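Local coordinates for protein putative laminarinase (Phanerochaete chrysosporium, PDB 2W39) that probably hydrolyses the beta-glucosidic bonds of beta-glucans such as laminarin and lichenin, as a secreted family 16 glycoside hydrolase, at residues Asn137-Gly148 / Thr226-Cys236. Sequence-based numbering, arbitrary orientation. Where two conformers were deposited one is given.
Sequences NCAMPASRTMTG and TPTAFFPNTNC
The guanidinium of R144 lies between two methionine side chains, M140 CB against one face toward the rim and M146 CE over the centre of the other, while its edge meets F230 O. R144 NE donates to F230 O at 2.8 Å, and NH2 bends to the same atom at a poorer angle (138°), the two arriving from opposite faces of the carbonyl plane. A bend at chi2 (-85°) turns the arginine chain so that NH1 reaches back to P141 O; NH1 also bonds N153. Arginine suits the place because one planar end serves both carbonyls. One face of the F230 ring carries P232 CD, 4.0 Å above the plane and over the centre, and T145 N sits in plane at its edge. M140 SD lies at the edge of the F231 ring, 5.2 Å from its centroid, a Met-aromatic contact suited to a flexible, polarisable side chain. In this beta-sandwich of family GH16, the segment 137-148 runs along strand 229-232, which pairs with strand 195-202. A leucine in place of R144 would probably leave F230 O without its two donors and P141 O without the NH1 donor. The C138-C236 disulfide covalently joins one end; at the other, T147 N donates to P227 O (2.9 Å) and G148 N to T228 O, where a side chain on G148 would collide.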
ATOM      1  N   ASN A 137      21.591   8.744   5.173  0.50 10.46           N
ATOM      2  CA  ASN A 137      21.573   9.157   6.572  0.50 10.74           C
ATOM      3  C   ASN A 137      20.165   9.143   7.150  0.50  9.97           C
ATOM      4  O   ASN A 137      19.619  10.177   7.554  0.50  9.92           O
ATOM      5  CB  ASN A 137      22.263  10.519   6.767  0.50 11.49           C
ATOM      6  CG  ASN A 137      22.493  10.848   8.224  0.50 12.28           C
ATOM      7  OD1 ASN A 137      22.703   9.957   9.043  0.50 14.32           O
ATOM      8  ND2 ASN A 137      22.446  12.130   8.555  0.50 13.62           N
ATOM      9  N   CYS A 138      19.572   7.952   7.159  1.00  9.54           N
ATOM     10  CA  CYS A 138      18.294   7.735   7.794  1.00  8.74           C
ATOM     11  C   CYS A 138      18.247   6.282   8.238  1.00  8.23           C
ATOM     12  O   CYS A 138      18.115   5.376   7.415  1.00  8.44           O
ATOM     13  CB  CYS A 138      17.152   8.074   6.833  1.00  8.70           C
ATOM     14  SG  CYS A 138      15.510   7.806   7.530  1.00  8.81           S
ATOM     15  N   ALA A 139      18.321   6.068   9.549  1.00  8.32           N
ATOM     16  CA  ALA A 139      18.271   4.739  10.143  1.00  8.84           C
ATOM     17  C   ALA A 139      17.292   4.754  11.317  1.00  8.04           C
ATOM     18  O   ALA A 139      16.820   5.829  11.718  1.00  8.95           O
ATOM     19  CB  ALA A 139      19.663   4.274  10.588  1.00  9.68           C
ATOM     20  N   MET A 140      17.025   3.561  11.863  1.00  8.38           N
ATOM     21  CA  MET A 140      16.059   3.375  12.931  1.00  8.32           C
ATOM     22  C   MET A 140      16.734   2.668  14.102  1.00  9.36           C
ATOM     23  O   MET A 140      17.602   1.810  13.901  1.00 10.07           O
ATOM     24  CB  MET A 140      14.872   2.541  12.436  1.00  8.20           C
ATOM     25  CG  MET A 140      14.051   3.247  11.365  1.00  7.99           C
ATOM     26  SD  MET A 140      13.259   4.730  12.049  1.00  6.90           S
ATOM     27  CE  MET A 140      13.446   5.923  10.716  1.00  7.79           C
ATOM     28  N   PRO A 141      16.337   3.014  15.335  1.00  9.95           N
ATOM     29  CA  PRO A 141      16.928   2.359  16.490  1.00 10.76           C
ATOM     30  C   PRO A 141      16.492   0.913  16.595  1.00 11.38           C
ATOM     31  O   PRO A 141      15.417   0.543  16.123  1.00 11.86           O
ATOM     32  CB  PRO A 141      16.429   3.182  17.686  1.00 11.87           C
ATOM     33  CG  PRO A 141      15.320   3.994  17.203  1.00 10.96           C
ATOM     34  CD  PRO A 141      15.346   4.034  15.714  1.00 10.07           C
ATOM     35  N   ALA A 142      17.333   0.091  17.215  1.00 11.89           N
ATOM     36  CA  ALA A 142      17.043  -1.333  17.336  1.00 13.41           C
ATOM     37  C   ALA A 142      15.764  -1.600  18.133  1.00 13.81           C
ATOM     38  O   ALA A 142      15.032  -2.543  17.835  1.00 15.06           O
ATOM     39  CB  ALA A 142      18.220  -2.057  17.983  1.00 13.88           C
ATOM     40  N   SER A 143      15.509  -0.762  19.133  1.00 13.70           N
ATOM     41  CA  SER A 143      14.338  -0.905  19.983  1.00 14.04           C
ATOM     42  C   SER A 143      13.560   0.398  20.000  1.00 12.88           C
ATOM     43  O   SER A 143      14.111   1.451  20.301  1.00 14.37           O
ATOM     44  CB  SER A 143      14.768  -1.296  21.406  1.00 15.07           C
ATOM     45  OG  SER A 143      13.648  -1.492  22.255  1.00 17.84           O
ATOM     46  N   ARG A 144      12.270   0.321  19.676  1.00 10.95           N
ATOM     47  CA  ARG A 144      11.366   1.441  19.854  1.00  9.77           C
ATOM     48  C   ARG A 144       9.952   0.912  19.998  1.00  8.72           C
ATOM     49  O   ARG A 144       9.644  -0.208  19.596  1.00  9.22           O
ATOM     50  CB  ARG A 144      11.500   2.469  18.709  1.00  9.39           C
ATOM     51  CG  ARG A 144      10.960   2.038  17.339  1.00  8.30           C
ATOM     52  CD  ARG A 144      11.947   1.241  16.504  1.00  8.69           C
ATOM     53  NE  ARG A 144      11.482   1.252  15.116  1.00  7.32           N
ATOM     54  CZ  ARG A 144      12.056   0.608  14.104  1.00  7.00           C
ATOM     55  NH1 ARG A 144      13.179  -0.094  14.286  1.00  8.44           N
ATOM     56  NH2 ARG A 144      11.503   0.690  12.893  1.00  7.45           N
ATOM     57  N   THR A 145       9.092   1.729  20.576  1.00  8.42           N
ATOM     58  CA  THR A 145       7.776   1.271  20.973  1.00  7.85           C
ATOM     59  C   THR A 145       6.830   1.094  19.780  1.00  7.34           C
ATOM     60  O   THR A 145       6.385   2.069  19.153  1.00  7.95           O
ATOM     61  CB  THR A 145       7.214   2.200  22.056  1.00  8.84           C
ATOM     62  OG1 THR A 145       8.012   2.007  23.224  1.00 11.16           O
ATOM     63  CG2 THR A 145       5.786   1.860  22.396  1.00  9.31           C
ATOM     64  N   MET A 146       6.499  -0.171  19.521  1.00  6.77           N
ATOM     65  CA  MET A 146       5.586  -0.551  18.444  1.00  7.07           C
ATOM     66  C   MET A 146       5.217  -1.999  18.669  1.00  6.84           C
ATOM     67  O   MET A 146       5.899  -2.706  19.426  1.00  7.28           O
ATOM     68  CB  MET A 146       6.250  -0.366  17.077  1.00  7.08           C
ATOM     69  CG  MET A 146       7.472  -1.244  16.857  1.00  6.86           C
ATOM     70  SD  MET A 146       8.349  -0.702  15.395  1.00  7.81           S
ATOM     71  CE  MET A 146       9.677  -1.906  15.333  1.00  7.59           C
ATOM     72  N   THR A 147       4.142  -2.461  18.037  1.00  7.07           N
ATOM     73  CA  THR A 147       3.753  -3.866  18.177  1.00  7.62           C
ATOM     74  C   THR A 147       4.392  -4.790  17.138  1.00  7.87           C
ATOM     75  O   THR A 147       4.462  -6.008  17.337  1.00  8.73           O
ATOM     76  CB  THR A 147       2.241  -4.043  18.126  1.00  7.68           C
ATOM     77  OG1 THR A 147       1.813  -3.709  16.805  1.00  7.97           O
ATOM     78  CG2 THR A 147       1.528  -3.161  19.143  1.00  9.44           C
ATOM     79  N   GLY A 148       4.872  -4.222  16.042  1.00  7.31           N
ATOM     80  CA  GLY A 148       5.508  -5.000  14.991  1.00  8.11           C
ATOM     81  C   GLY A 148       6.985  -5.270  15.228  1.00  8.43           C
ATOM     82  O   GLY A 148       7.584  -4.828  16.224  1.00  8.98           O
ATOM     83  N   THR A 226      -0.487   2.078  21.011  1.00  7.55           N
ATOM     84  CA  THR A 226       0.818   1.872  20.422  1.00  7.79           C
ATOM     85  C   THR A 226       0.704   1.543  18.934  1.00  7.16           C
ATOM     86  O   THR A 226      -0.109   0.707  18.543  1.00  7.09           O
ATOM     87  CB  THR A 226       1.515   0.756  21.194  1.00  7.18           C
ATOM     88  OG1 THR A 226       1.722   1.232  22.521  1.00  8.89           O
ATOM     89  CG2 THR A 226       2.832   0.364  20.567  1.00  8.18           C
ATOM     90  N   PRO A 227       1.536   2.188  18.096  1.00  7.06           N
ATOM     91  CA  PRO A 227       1.489   1.889  16.667  1.00  6.83           C
ATOM     92  C   PRO A 227       2.008   0.492  16.332  1.00  6.42           C
ATOM     93  O   PRO A 227       2.779  -0.114  17.086  1.00  6.55           O
ATOM     94  CB  PRO A 227       2.394   2.971  16.055  1.00  7.61           C
ATOM     95  CG  PRO A 227       3.360   3.280  17.135  1.00  8.65           C
ATOM     96  CD  PRO A 227       2.554   3.210  18.411  1.00  7.60           C
ATOM     97  N   THR A 228       1.584  -0.014  15.188  1.00  5.99           N
ATOM     98  CA  THR A 228       2.099  -1.261  14.658  1.00  6.13           C
ATOM     99  C   THR A 228       3.547  -1.101  14.177  1.00  6.11           C
ATOM    100  O   THR A 228       4.403  -1.950  14.447  1.00  6.42           O
ATOM    101  CB  THR A 228       1.187  -1.747  13.522  1.00  6.55           C
ATOM    102  OG1 THR A 228      -0.164  -1.810  13.998  1.00  7.21           O
ATOM    103  CG2 THR A 228       1.612  -3.112  13.049  1.00  7.22           C
ATOM    104  N   ALA A 229       3.800  -0.007  13.446  1.00  5.94           N
ATOM    105  CA  ALA A 229       5.153   0.356  13.023  1.00  5.61           C
ATOM    106  C   ALA A 229       5.428   1.774  13.483  1.00  5.67           C
ATOM    107  O   ALA A 229       4.582   2.653  13.365  1.00  6.17           O
ATOM    108  CB  ALA A 229       5.302   0.269  11.493  1.00  6.34           C
ATOM    109  N   PHE A 230       6.633   1.990  14.003  1.00  5.37           N
ATOM    110  CA  PHE A 230       7.093   3.298  14.484  1.00  6.07           C
ATOM    111  C   PHE A 230       8.448   3.563  13.872  1.00  5.43           C
ATOM    112  O   PHE A 230       9.371   2.738  13.950  1.00  6.16           O
ATOM    113  CB  PHE A 230       7.194   3.234  16.014  1.00  6.49           C
ATOM    114  CG  PHE A 230       7.615   4.526  16.715  1.00  6.55           C
ATOM    115  CD1 PHE A 230       8.297   4.440  17.924  1.00  7.69           C
ATOM    116  CD2 PHE A 230       7.300   5.798  16.229  1.00  6.44           C
ATOM    117  CE1 PHE A 230       8.662   5.572  18.631  1.00  8.27           C
ATOM    118  CE2 PHE A 230       7.657   6.943  16.935  1.00  7.86           C
ATOM    119  CZ  PHE A 230       8.342   6.818  18.143  1.00  8.59           C
ATOM    120  N   PHE A 231       8.549   4.734  13.262  1.00  5.16           N
ATOM    121  CA  PHE A 231       9.775   5.234  12.643  1.00  5.32           C
ATOM    122  C   PHE A 231      10.092   6.568  13.304  1.00  5.69           C
ATOM    123  O   PHE A 231       9.686   7.627  12.829  1.00  6.01           O
ATOM    124  CB  PHE A 231       9.585   5.385  11.138  1.00  5.46           C
ATOM    125  CG  PHE A 231       9.246   4.097  10.455  1.00  5.71           C
ATOM    126  CD1 PHE A 231       7.929   3.811  10.074  1.00  6.44           C
ATOM    127  CD2 PHE A 231      10.239   3.149  10.194  1.00  6.23           C
ATOM    128  CE1 PHE A 231       7.632   2.593   9.442  1.00  7.04           C
ATOM    129  CE2 PHE A 231       9.939   1.940   9.561  1.00  6.42           C
ATOM    130  CZ  PHE A 231       8.631   1.670   9.185  1.00  6.81           C
ATOM    131  N   PRO A 232      10.788   6.531  14.456  1.00  6.22           N
ATOM    132  CA  PRO A 232      11.111   7.769  15.170  1.00  6.76           C
ATOM    133  C   PRO A 232      12.263   8.501  14.475  1.00  6.78           C
ATOM    134  O   PRO A 232      12.885   7.984  13.538  1.00  6.93           O
ATOM    135  CB  PRO A 232      11.556   7.256  16.537  1.00  7.33           C
ATOM    136  CG  PRO A 232      12.132   5.927  16.248  1.00  7.58           C
ATOM    137  CD  PRO A 232      11.257   5.327  15.167  1.00  6.79           C
ATOM    138  N   ASN A 233      12.565   9.701  14.962  1.00  6.72           N
ATOM    139  CA  ASN A 233      13.647  10.488  14.391  1.00  7.25           C
ATOM    140  C   ASN A 233      14.990  10.339  15.091  1.00  7.90           C
ATOM    141  O   ASN A 233      15.933  11.081  14.797  1.00  8.97           O
ATOM    142  CB  ASN A 233      13.238  11.964  14.267  1.00  7.21           C
ATOM    143  CG  ASN A 233      13.101  12.669  15.609  1.00  7.35           C
ATOM    144  OD1 ASN A 233      13.195  12.047  16.670  1.00  8.40           O
ATOM    145  ND2 ASN A 233      12.874  13.979  15.566  1.00  7.65           N
ATOM    146  N   THR A 234      15.100   9.348  15.969  1.00  7.91           N
ATOM    147  CA  THR A 234      16.327   9.126  16.731  1.00  8.53           C
ATOM    148  C   THR A 234      17.585   9.180  15.868  1.00  7.96           C
ATOM    149  O   THR A 234      18.595   9.788  16.253  1.00  8.65           O
ATOM    150  CB  THR A 234      16.234   7.755  17.397  1.00  9.15           C
ATOM    151  OG1 THR A 234      14.982   7.674  18.082  1.00 12.51           O
ATOM    152  CG2 THR A 234      17.369   7.516  18.381  1.00 10.16           C
ATOM    153  N   ASN A 235      17.521   8.484  14.729  1.00  8.30           N
ATOM    154  CA  ASN A 235      18.638   8.363  13.802  1.00  9.11           C
ATOM    155  C   ASN A 235      18.243   8.749  12.371  1.00  8.94           C
ATOM    156  O   ASN A 235      18.855   8.303  11.394  1.00  8.90           O
ATOM    157  CB  ASN A 235      19.171   6.932  13.824  1.00 10.60           C
ATOM    158  CG  ASN A 235      19.574   6.474  15.218  1.00 12.04           C
ATOM    159  OD1 ASN A 235      18.855   5.712  15.876  1.00 14.72           O
ATOM    160  ND2 ASN A 235      20.734   6.928  15.673  1.00 13.54           N
ATOM    161  N   CYS A 236      17.221   9.587  12.256  1.00  8.92           N
ATOM    162  CA  CYS A 236      16.741  10.022  10.950  1.00  9.38           C
ATOM    163  C   CYS A 236      15.955  11.299  11.092  1.00  9.75           C
ATOM    164  O   CYS A 236      14.937  11.316  11.781  1.00 11.03           O
ATOM    165  CB  CYS A 236      15.815   8.960  10.351  1.00  8.85           C
ATOM    166  SG  CYS A 236      15.200   9.439   8.719  1.00 10.83           S
TER
HETATM  167  O   HOH W   1      15.442   6.949  13.783  1.00  8.45           O
HETATM  168  O   HOH W   2      -0.728  -3.421  16.034  0.50  8.54           O